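Local coordinates for type-2 ice-structuring protein (Brachyopsis rostratus, PDB 2ZIB), which binds to ice crystals and inhibits their growth, lowering the freezing point of fish blood, on a C-type lectin scaffold, at residues A[44-49]-A[125-130]; A[65-70]-A[105-110]. All blocks are in the same frame, centred on the assembly; numbering follows the deposited sequence.

Contact 1 of 2, residues A[44-49]-A[125-130]. With SO4 (sulfate ion), chain B.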
ATOM      1  N   HIS A  44      -3.586   1.362   8.103  1.00  6.47           N
ATOM      2  CA  HIS A  44      -3.770   2.120   6.834  1.00  7.06           C
ATOM      3  C   HIS A  44      -3.397   1.171   5.727  1.00  6.55           C
ATOM      4  O   HIS A  44      -2.648   0.210   5.956  1.00  7.38           O
ATOM      5  CB  HIS A  44      -2.849   3.358   6.780  1.00  7.35           C
ATOM      6  CG  HIS A  44      -3.275   4.466   7.687  1.00  6.55           C
ATOM      7  ND1 HIS A  44      -4.367   5.254   7.413  1.00  7.49           N
ATOM      8  CD2 HIS A  44      -2.803   4.865   8.888  1.00  8.01           C
ATOM      9  CE1 HIS A  44      -4.520   6.138   8.398  1.00  8.25           C
ATOM     10  NE2 HIS A  44      -3.582   5.918   9.307  1.00  9.21           N
ATOM     11  N   LEU A  45      -3.812   1.489   4.494  1.00  6.05           N
ATOM     12  CA  LEU A  45      -3.137   0.839   3.371  1.00  6.40           C
ATOM     13  C   LEU A  45      -1.619   1.016   3.540  1.00  7.45           C
ATOM     14  O   LEU A  45      -1.175   2.075   3.991  1.00  7.60           O
ATOM     15  CB  LEU A  45      -3.606   1.498   2.072  1.00  6.70           C
ATOM     16  CG  LEU A  45      -4.989   1.049   1.596  1.00  7.18           C
ATOM     17  CD1 LEU A  45      -5.462   1.932   0.439  1.00  9.05           C
ATOM     18  CD2 LEU A  45      -5.005  -0.420   1.184  1.00  7.65           C
ATOM     19  N   ALA A  46      -0.845   0.024   3.132  1.00  6.45           N
ATOM     20  CA  ALA A  46       0.587   0.083   3.412  1.00  7.66           C
ATOM     21  C   ALA A  46       1.260   1.220   2.668  1.00  6.79           C
ATOM     22  O   ALA A  46       1.060   1.423   1.462  1.00  8.44           O
ATOM     23  CB  ALA A  46       1.232  -1.228   2.996  1.00  9.04           C
ATOM     24  N   SER A  47       2.165   1.907   3.382  1.00  8.01           N
ATOM     25  CA  SER A  47       3.174   2.752   2.745  1.00  7.39           C
ATOM     26  C   SER A  47       4.466   1.950   2.611  1.00  9.12           C
ATOM     27  O   SER A  47       4.719   1.010   3.385  1.00  9.29           O
ATOM     28  CB  SER A  47       3.381   4.021   3.559  1.00  9.03           C
ATOM     29  OG  SER A  47       3.918   3.685   4.826  1.00  9.19           O
ATOM     30  N   ILE A  48       5.293   2.322   1.634  1.00  9.12           N
ATOM     31  CA  ILE A  48       6.496   1.583   1.284  1.00  9.59           C
ATOM     32  C   ILE A  48       7.676   2.538   1.193  1.00 10.36           C
ATOM     33  O   ILE A  48       7.615   3.576   0.516  1.00 11.26           O
ATOM     34  CB  ILE A  48       6.301   0.856  -0.050  1.00  9.20           C
ATOM     35  CG1 ILE A  48       5.052  -0.045  -0.020  1.00  9.63           C
ATOM     36  CG2 ILE A  48       7.584   0.082  -0.421  1.00 11.75           C
ATOM     37  CD1 ILE A  48       4.837  -0.901  -1.256  1.00 11.09           C
ATOM     38  N   HIS A  49       8.750   2.220   1.922  1.00 11.24           N
ATOM     39  CA  HIS A  49       9.828   3.206   2.143  1.00 12.75           C
ATOM     40  C   HIS A  49      11.189   2.725   1.730  1.00 13.42           C
ATOM     41  O   HIS A  49      12.165   3.438   1.939  1.00 15.97           O
ATOM     42  CB  HIS A  49       9.842   3.611   3.623  1.00 13.01           C
ATOM     43  CG  HIS A  49       8.560   4.260   4.016  1.00 11.47           C
ATOM     44  ND1 HIS A  49       8.275   5.548   3.646  1.00 11.99           N
ATOM     45  CD2 HIS A  49       7.441   3.764   4.604  1.00 11.97           C
ATOM     46  CE1 HIS A  49       7.033   5.833   4.008  1.00 12.00           C
ATOM     47  NE2 HIS A  49       6.516   4.769   4.616  1.00 12.59           N
ATOM     48  N   ALA A 125      -7.616  -6.448  -4.525  1.00  7.18           N
ATOM     49  CA  ALA A 125      -7.098  -6.810  -3.208  1.00  6.53           C
ATOM     50  C   ALA A 125      -6.200  -5.675  -2.689  1.00  7.00           C
ATOM     51  O   ALA A 125      -5.877  -4.728  -3.433  1.00  7.10           O
ATOM     52  CB  ALA A 125      -6.331  -8.151  -3.322  1.00  8.29           C
ATOM     53  N   SER A 126      -5.781  -5.782  -1.419  1.00  6.76           N
ATOM     54  CA  SER A 126      -5.032  -4.683  -0.825  1.00  7.01           C
ATOM     55  C   SER A 126      -4.150  -5.202   0.274  1.00  6.87           C
ATOM     56  O   SER A 126      -4.266  -6.353   0.726  1.00  7.44           O
ATOM     57  CB  SER A 126      -6.012  -3.617  -0.329  1.00  6.90           C
ATOM     58  OG  SER A 126      -6.959  -4.172   0.613  1.00  7.13           O
ATOM     59  N   ILE A 127      -3.313  -4.322   0.779  1.00  6.53           N
ATOM     60  CA  ILE A 127      -2.419  -4.644   1.898  1.00  6.36           C
ATOM     61  C   ILE A 127      -2.428  -3.507   2.890  1.00  5.46           C
ATOM     62  O   ILE A 127      -2.268  -2.318   2.518  1.00  6.46           O
ATOM     63  CB  ILE A 127      -1.004  -5.032   1.442  1.00  8.57           C
ATOM     64  CG1 ILE A 127      -0.135  -5.498   2.606  1.00 12.68           C
ATOM     65  CG2 ILE A 127      -0.412  -3.998   0.616  1.00 10.73           C
ATOM     66  CD1 ILE A 127       0.408  -6.944   2.434  1.00 18.54           C
ATOM     67  N   CYS A 128      -2.676  -3.869   4.164  1.00  6.65           N
ATOM     68  CA  CYS A 128      -2.643  -2.886   5.253  1.00  6.29           C
ATOM     69  C   CYS A 128      -1.357  -3.009   6.038  1.00  7.28           C
ATOM     70  O   CYS A 128      -0.717  -4.068   6.035  1.00  7.68           O
ATOM     71  CB  CYS A 128      -3.786  -3.139   6.260  1.00  7.15           C
ATOM     72  SG  CYS A 128      -5.461  -3.258   5.544  1.00  7.72           S
ATOM     73  N   ALA A 129      -1.008  -1.939   6.761  1.00  6.60           N
ATOM     74  CA  ALA A 129       0.112  -1.981   7.693  1.00  6.82           C
ATOM     75  C   ALA A 129      -0.229  -1.202   8.952  1.00  6.88           C
ATOM     76  O   ALA A 129      -1.070  -0.289   8.930  1.00  7.59           O
ATOM     77  CB  ALA A 129       1.365  -1.408   7.043  1.00  8.08           C
ATOM     78  N   LYS A 130       0.471  -1.555  10.036  1.00  7.32           N
ATOM     79  CA  LYS A 130       0.405  -0.781  11.286  1.00  7.33           C
ATOM     80  C   LYS A 130       1.639  -1.164  12.109  1.00  7.97           C
ATOM     81  O   LYS A 130       2.348  -2.138  11.794  1.00  9.16           O
ATOM     82  CB  LYS A 130      -0.870  -1.049  12.098  1.00  8.06           C
ATOM     83  CG  LYS A 130      -1.097  -2.523  12.533  1.00  7.60           C
ATOM     84  CD  LYS A 130      -2.509  -2.687  13.090  1.00  8.16           C
ATOM     85  CE  LYS A 130      -2.804  -4.113  13.472  1.00  8.22           C
ATOM     86  NZ  LYS A 130      -4.237  -4.241  13.937  1.00  8.10           N
TER
HETATM   87  S   SO4 B 501      -2.482   6.101  12.589  1.00 22.24           S
HETATM   88  O1  SO4 B 501      -3.118   4.725  12.431  1.00 23.42           O
HETATM   89  O2  SO4 B 501      -3.018   7.052  11.641  1.00 21.21           O
HETATM   90  O3  SO4 B 501      -2.771   6.593  13.945  1.00 27.78           O
HETATM   91  O4  SO4 B 501      -1.058   6.024  12.241  1.00 29.59           O
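His44 and Leu45 run antiparallel to Cys128 and Ala129, with His44 and Ala129 as the hydrogen-bonded pair and Leu45 and Cys128 as the non-hydrogen-bonded pair. The Ala129 amide meets His44 O at 2.8 Å, and the return bond from His44 N to Ala129 O is longer at 3.1 Å. Past Leu45 the strand gives way to loop, but Ala46 N still reaches Ile127 O at 2.8 Å. Cys128 CA to His44 O and Leu45 CA to Ile127 O add CA-H...O contacts.

Ala46 CB sits between two methyl groups of the long strand, Ala129 CB at 4.1 Å and Ile127 CG2 at 4.0 Å. The remaining branch of Ile127, CG1 anti to the backbone N (chi1 -174°), leads away from 44-49; the Ile127 side chain also touches Ile60 of helix 51-60. Leu45 sends CD2 along the strand to within 3.7 Å of Ser126 CB, while helix 31-40 packs against the same leucine through Trp31 and Cys38. Cys38 also forms the disulfide with Cys128, which joins helix 31-40 to the last strand, as in the C-type lectin fold.

The His44 ring is gripped at both nitrogens. ND1 pairs with Glu35, whose other carboxylate oxygen takes the Leu45 amide, and NE2 gives an almost straight bond (168°, 2.7 Å) to sulfate O2, which lies at the ring edge in its plane. The sulfate probably comes from the crystallisation liquor. With a carboxylate on one nitrogen and a sulfate on the other, the imidazole is fixed in rotation and would be expected to lean toward its protonated form in this crystal.

Contact 2 of 2, residues A[65-70]-A[105-110]; sequences VWIGGS and MQMTAA
Val65 and Trp66 pair with Met107 and Gln106 as an antiparallel ladder in the mixed sheet of the C-type lectin fold. Val65 and Met107 exchange two backbone bonds, and Ile67 N continues the ladder to Met105 O. The chain then turns a corner at Gly68, yet Gly69 O still receives Met105 N at 2.9 Å, from above the carbonyl plane.

The face carrying Val65 and Met107 is closely packed. Met107 lies alongside Val65, its SD 3.6 Å from Val65 CG2, and crosses Ile67 at about a right angle. Ile67, whose CG1 stands between the backbone N and the carbonyl carbon (chi1 57°), extends CD1 to Met105 SD at 3.5 Å. Helix 51-60 backs Met107 through Gln54 and Ile57, and Trp115 touches both Ile67 and Met105.

By contrast, the chain beyond Met107 leaves the ladder: Thr108 and Ala110 are partly exposed, Ala109 is exposed, and none of the three touches 65-70. Thr108 OG1, also hydrogen-bonded to Cys114 O, takes a weak hydrogen bond from Ala110 N.

On the other face of the sheet, Trp66 is pinned through NE1 to the carbonyls of Met29 and Ala122. Gln106 NE2 stands 3.7 Å above the indole plane, offset toward the rim, with the amide turned 72° from the ring.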
ATOM      1  N   VAL A  65      -2.380  -5.112  -6.023  1.00  7.38           N
ATOM      2  CA  VAL A  65      -2.919  -4.709  -4.709  1.00  7.03           C
ATOM      3  C   VAL A  65      -2.899  -3.204  -4.592  1.00  6.48           C
ATOM      4  O   VAL A  65      -1.929  -2.528  -4.974  1.00  6.87           O
ATOM      5  CB  VAL A  65      -2.135  -5.305  -3.481  1.00  8.91           C
ATOM      6  CG1 VAL A  65      -2.436  -6.777  -3.315  1.00  9.87           C
ATOM      7  CG2 VAL A  65      -0.623  -4.998  -3.513  1.00  8.87           C
ATOM      8  N   TRP A  66      -3.976  -2.664  -4.039  1.00  5.79           N
ATOM      9  CA  TRP A  66      -3.947  -1.276  -3.583  1.00  5.89           C
ATOM     10  C   TRP A  66      -2.954  -1.072  -2.441  1.00  6.08           C
ATOM     11  O   TRP A  66      -2.890  -1.898  -1.540  1.00  6.47           O
ATOM     12  CB  TRP A  66      -5.337  -0.848  -3.125  1.00  6.35           C
ATOM     13  CG  TRP A  66      -6.366  -0.696  -4.175  1.00  5.70           C
ATOM     14  CD1 TRP A  66      -7.644  -1.235  -4.163  1.00  7.45           C
ATOM     15  CD2 TRP A  66      -6.302   0.143  -5.353  1.00  4.91           C
ATOM     16  NE1 TRP A  66      -8.363  -0.775  -5.239  1.00  6.35           N
ATOM     17  CE2 TRP A  66      -7.597   0.120  -5.955  1.00  5.85           C
ATOM     18  CE3 TRP A  66      -5.323   1.012  -5.894  1.00  5.72           C
ATOM     19  CZ2 TRP A  66      -7.892   0.858  -7.117  1.00  6.85           C
ATOM     20  CZ3 TRP A  66      -5.620   1.723  -7.058  1.00  6.14           C
ATOM     21  CH2 TRP A  66      -6.905   1.649  -7.650  1.00  6.68           C
ATOM     22  N   ILE A  67      -2.194   0.015  -2.523  1.00  5.73           N
ATOM     23  CA  ILE A  67      -1.345   0.486  -1.406  1.00  6.66           C
ATOM     24  C   ILE A  67      -1.709   1.926  -1.090  1.00  6.47           C
ATOM     25  O   ILE A  67      -2.611   2.496  -1.731  1.00  6.50           O
ATOM     26  CB  ILE A  67       0.155   0.240  -1.692  1.00  6.70           C
ATOM     27  CG1 ILE A  67       0.599   0.915  -3.009  1.00  7.66           C
ATOM     28  CG2 ILE A  67       0.423  -1.295  -1.692  1.00  8.47           C
ATOM     29  CD1 ILE A  67       2.106   0.867  -3.235  1.00  8.49           C
ATOM     30  N   GLY A  68      -1.034   2.543  -0.111  1.00  6.06           N
ATOM     31  CA  GLY A  68      -1.626   3.728   0.490  1.00  6.46           C
ATOM     32  C   GLY A  68      -1.396   5.071  -0.161  1.00  6.01           C
ATOM     33  O   GLY A  68      -1.626   6.098   0.470  1.00  7.46           O
ATOM     34  N   GLY A  69      -0.977   5.090  -1.431  1.00  6.07           N
ATOM     35  CA  GLY A  69      -0.676   6.328  -2.112  1.00  6.66           C
ATOM     36  C   GLY A  69      -1.897   6.879  -2.837  1.00  6.39           C
ATOM     37  O   GLY A  69      -2.667   6.147  -3.485  1.00  6.77           O
ATOM     38  N   SER A  70      -2.067   8.199  -2.774  1.00  7.05           N
ATOM     39  CA  SER A  70      -3.046   8.858  -3.646  1.00  6.89           C
ATOM     40  C   SER A  70      -2.552  10.268  -3.969  1.00  6.75           C
ATOM     41  O   SER A  70      -1.739  10.836  -3.224  1.00  7.85           O
ATOM     42  CB  SER A  70      -4.474   8.883  -3.023  1.00  7.85           C
ATOM     43  OG  SER A  70      -4.515   9.713  -1.860  1.00  8.71           O
ATOM     44  N   MET A 105      -2.822   4.767  -6.020  1.00  6.26           N
ATOM     45  CA  MET A 105      -1.630   3.970  -6.282  1.00  6.33           C
ATOM     46  C   MET A 105      -1.840   2.501  -6.012  1.00  6.03           C
ATOM     47  O   MET A 105      -2.377   2.112  -4.966  1.00  6.26           O
ATOM     48  CB  MET A 105      -0.537   4.489  -5.370  1.00  6.32           C
ATOM     49  CG  MET A 105       0.840   3.840  -5.541  1.00  7.84           C
ATOM     50  SD  MET A 105       1.947   4.221  -4.160  1.00  8.04           S
ATOM     51  CE  MET A 105       2.432   5.917  -4.490  1.00  9.53           C
ATOM     52  N   GLN A 106      -1.358   1.665  -6.924  1.00  6.26           N
ATOM     53  CA  GLN A 106      -1.358   0.239  -6.708  1.00  6.21           C
ATOM     54  C   GLN A 106      -0.003  -0.352  -7.078  1.00  6.01           C
ATOM     55  O   GLN A 106       0.725   0.204  -7.892  1.00  7.30           O
ATOM     56  CB  GLN A 106      -2.407  -0.490  -7.549  1.00  6.53           C
ATOM     57  CG  GLN A 106      -2.334  -0.204  -9.018  1.00  7.66           C
ATOM     58  CD  GLN A 106      -3.337  -0.979  -9.845  1.00  7.19           C
ATOM     59  OE1 GLN A 106      -2.913  -1.639 -10.803  1.00  8.00           O
ATOM     60  NE2 GLN A 106      -4.615  -0.924  -9.503  1.00  9.01           N
ATOM     61  N   MET A 107       0.269  -1.524  -6.505  1.00  6.48           N
ATOM     62  CA  MET A 107       1.303  -2.435  -7.051  1.00  6.86           C
ATOM     63  C   MET A 107       0.627  -3.171  -8.203  1.00  6.81           C
ATOM     64  O   MET A 107      -0.448  -3.799  -8.006  1.00  7.46           O
ATOM     65  CB  MET A 107       1.800  -3.408  -5.991  1.00  8.23           C
ATOM     66  CG  MET A 107       2.444  -2.695  -4.796  1.00 10.28           C
ATOM     67  SD  MET A 107       2.803  -3.837  -3.441  1.00 12.43           S
ATOM     68  CE  MET A 107       4.525  -4.020  -3.537  1.00 12.60           C
ATOM     69  N   THR A 108       1.256  -3.139  -9.393  1.00  7.12           N
ATOM     70  CA  THR A 108       0.678  -3.748 -10.581  1.00  6.77           C
ATOM     71  C   THR A 108       0.905  -5.254 -10.660  1.00  6.62           C
ATOM     72  O   THR A 108       1.552  -5.861  -9.789  1.00  7.72           O
ATOM     73  CB  THR A 108       1.186  -3.086 -11.857  1.00  6.73           C
ATOM     74  OG1 THR A 108       2.600  -3.334 -12.003  1.00  6.86           O
ATOM     75  CG2 THR A 108       0.917  -1.582 -11.924  1.00  8.08           C
ATOM     76  N   ALA A 109       0.362  -5.861 -11.717  1.00  7.41           N
ATOM     77  CA  ALA A 109       0.493  -7.287 -11.971  1.00  7.56           C
ATOM     78  C   ALA A 109       1.890  -7.658 -12.489  1.00  8.63           C
ATOM     79  O   ALA A 109       2.195  -8.846 -12.591  1.00 11.76           O
ATOM     80  CB  ALA A 109      -0.538  -7.707 -12.984  1.00  9.21           C
ATOM     81  N   ALA A 110       2.745  -6.676 -12.758  1.00  8.11           N
ATOM     82  CA  ALA A 110       4.132  -7.033 -13.131  1.00  8.25           C
ATOM     83  C   ALA A 110       4.726  -7.852 -11.975  1.00  8.30           C
ATOM     84  O   ALA A 110       4.430  -7.591 -10.796  1.00  8.45           O
ATOM     85  CB  ALA A 110       4.895  -5.776 -13.360  1.00  8.72           C
TER

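How the contacts relate
Contact 1 and contact 2 lie with their centres about 9 Å apart in one mixed sheet, where strand 65-67 runs parallel to strand 124-131 and antiparallel to strand 104-107. Along the chain the order is 44-49, 65-70, 105-110, 125-130, so the inner pair is bracketed by the outer one. They touch directly: Ala46 O lies 2.8 Å from Gly68 N and Ala125 O 2.9 Å from Trp66 N, both probable hydrogen bonds, and Leu45 CB packs on Gly68 CA. Strand 65-67 thus joins the long C-terminal strand to strand 104-107, so both contacts belong to the same sheet of the C-type lectin domain.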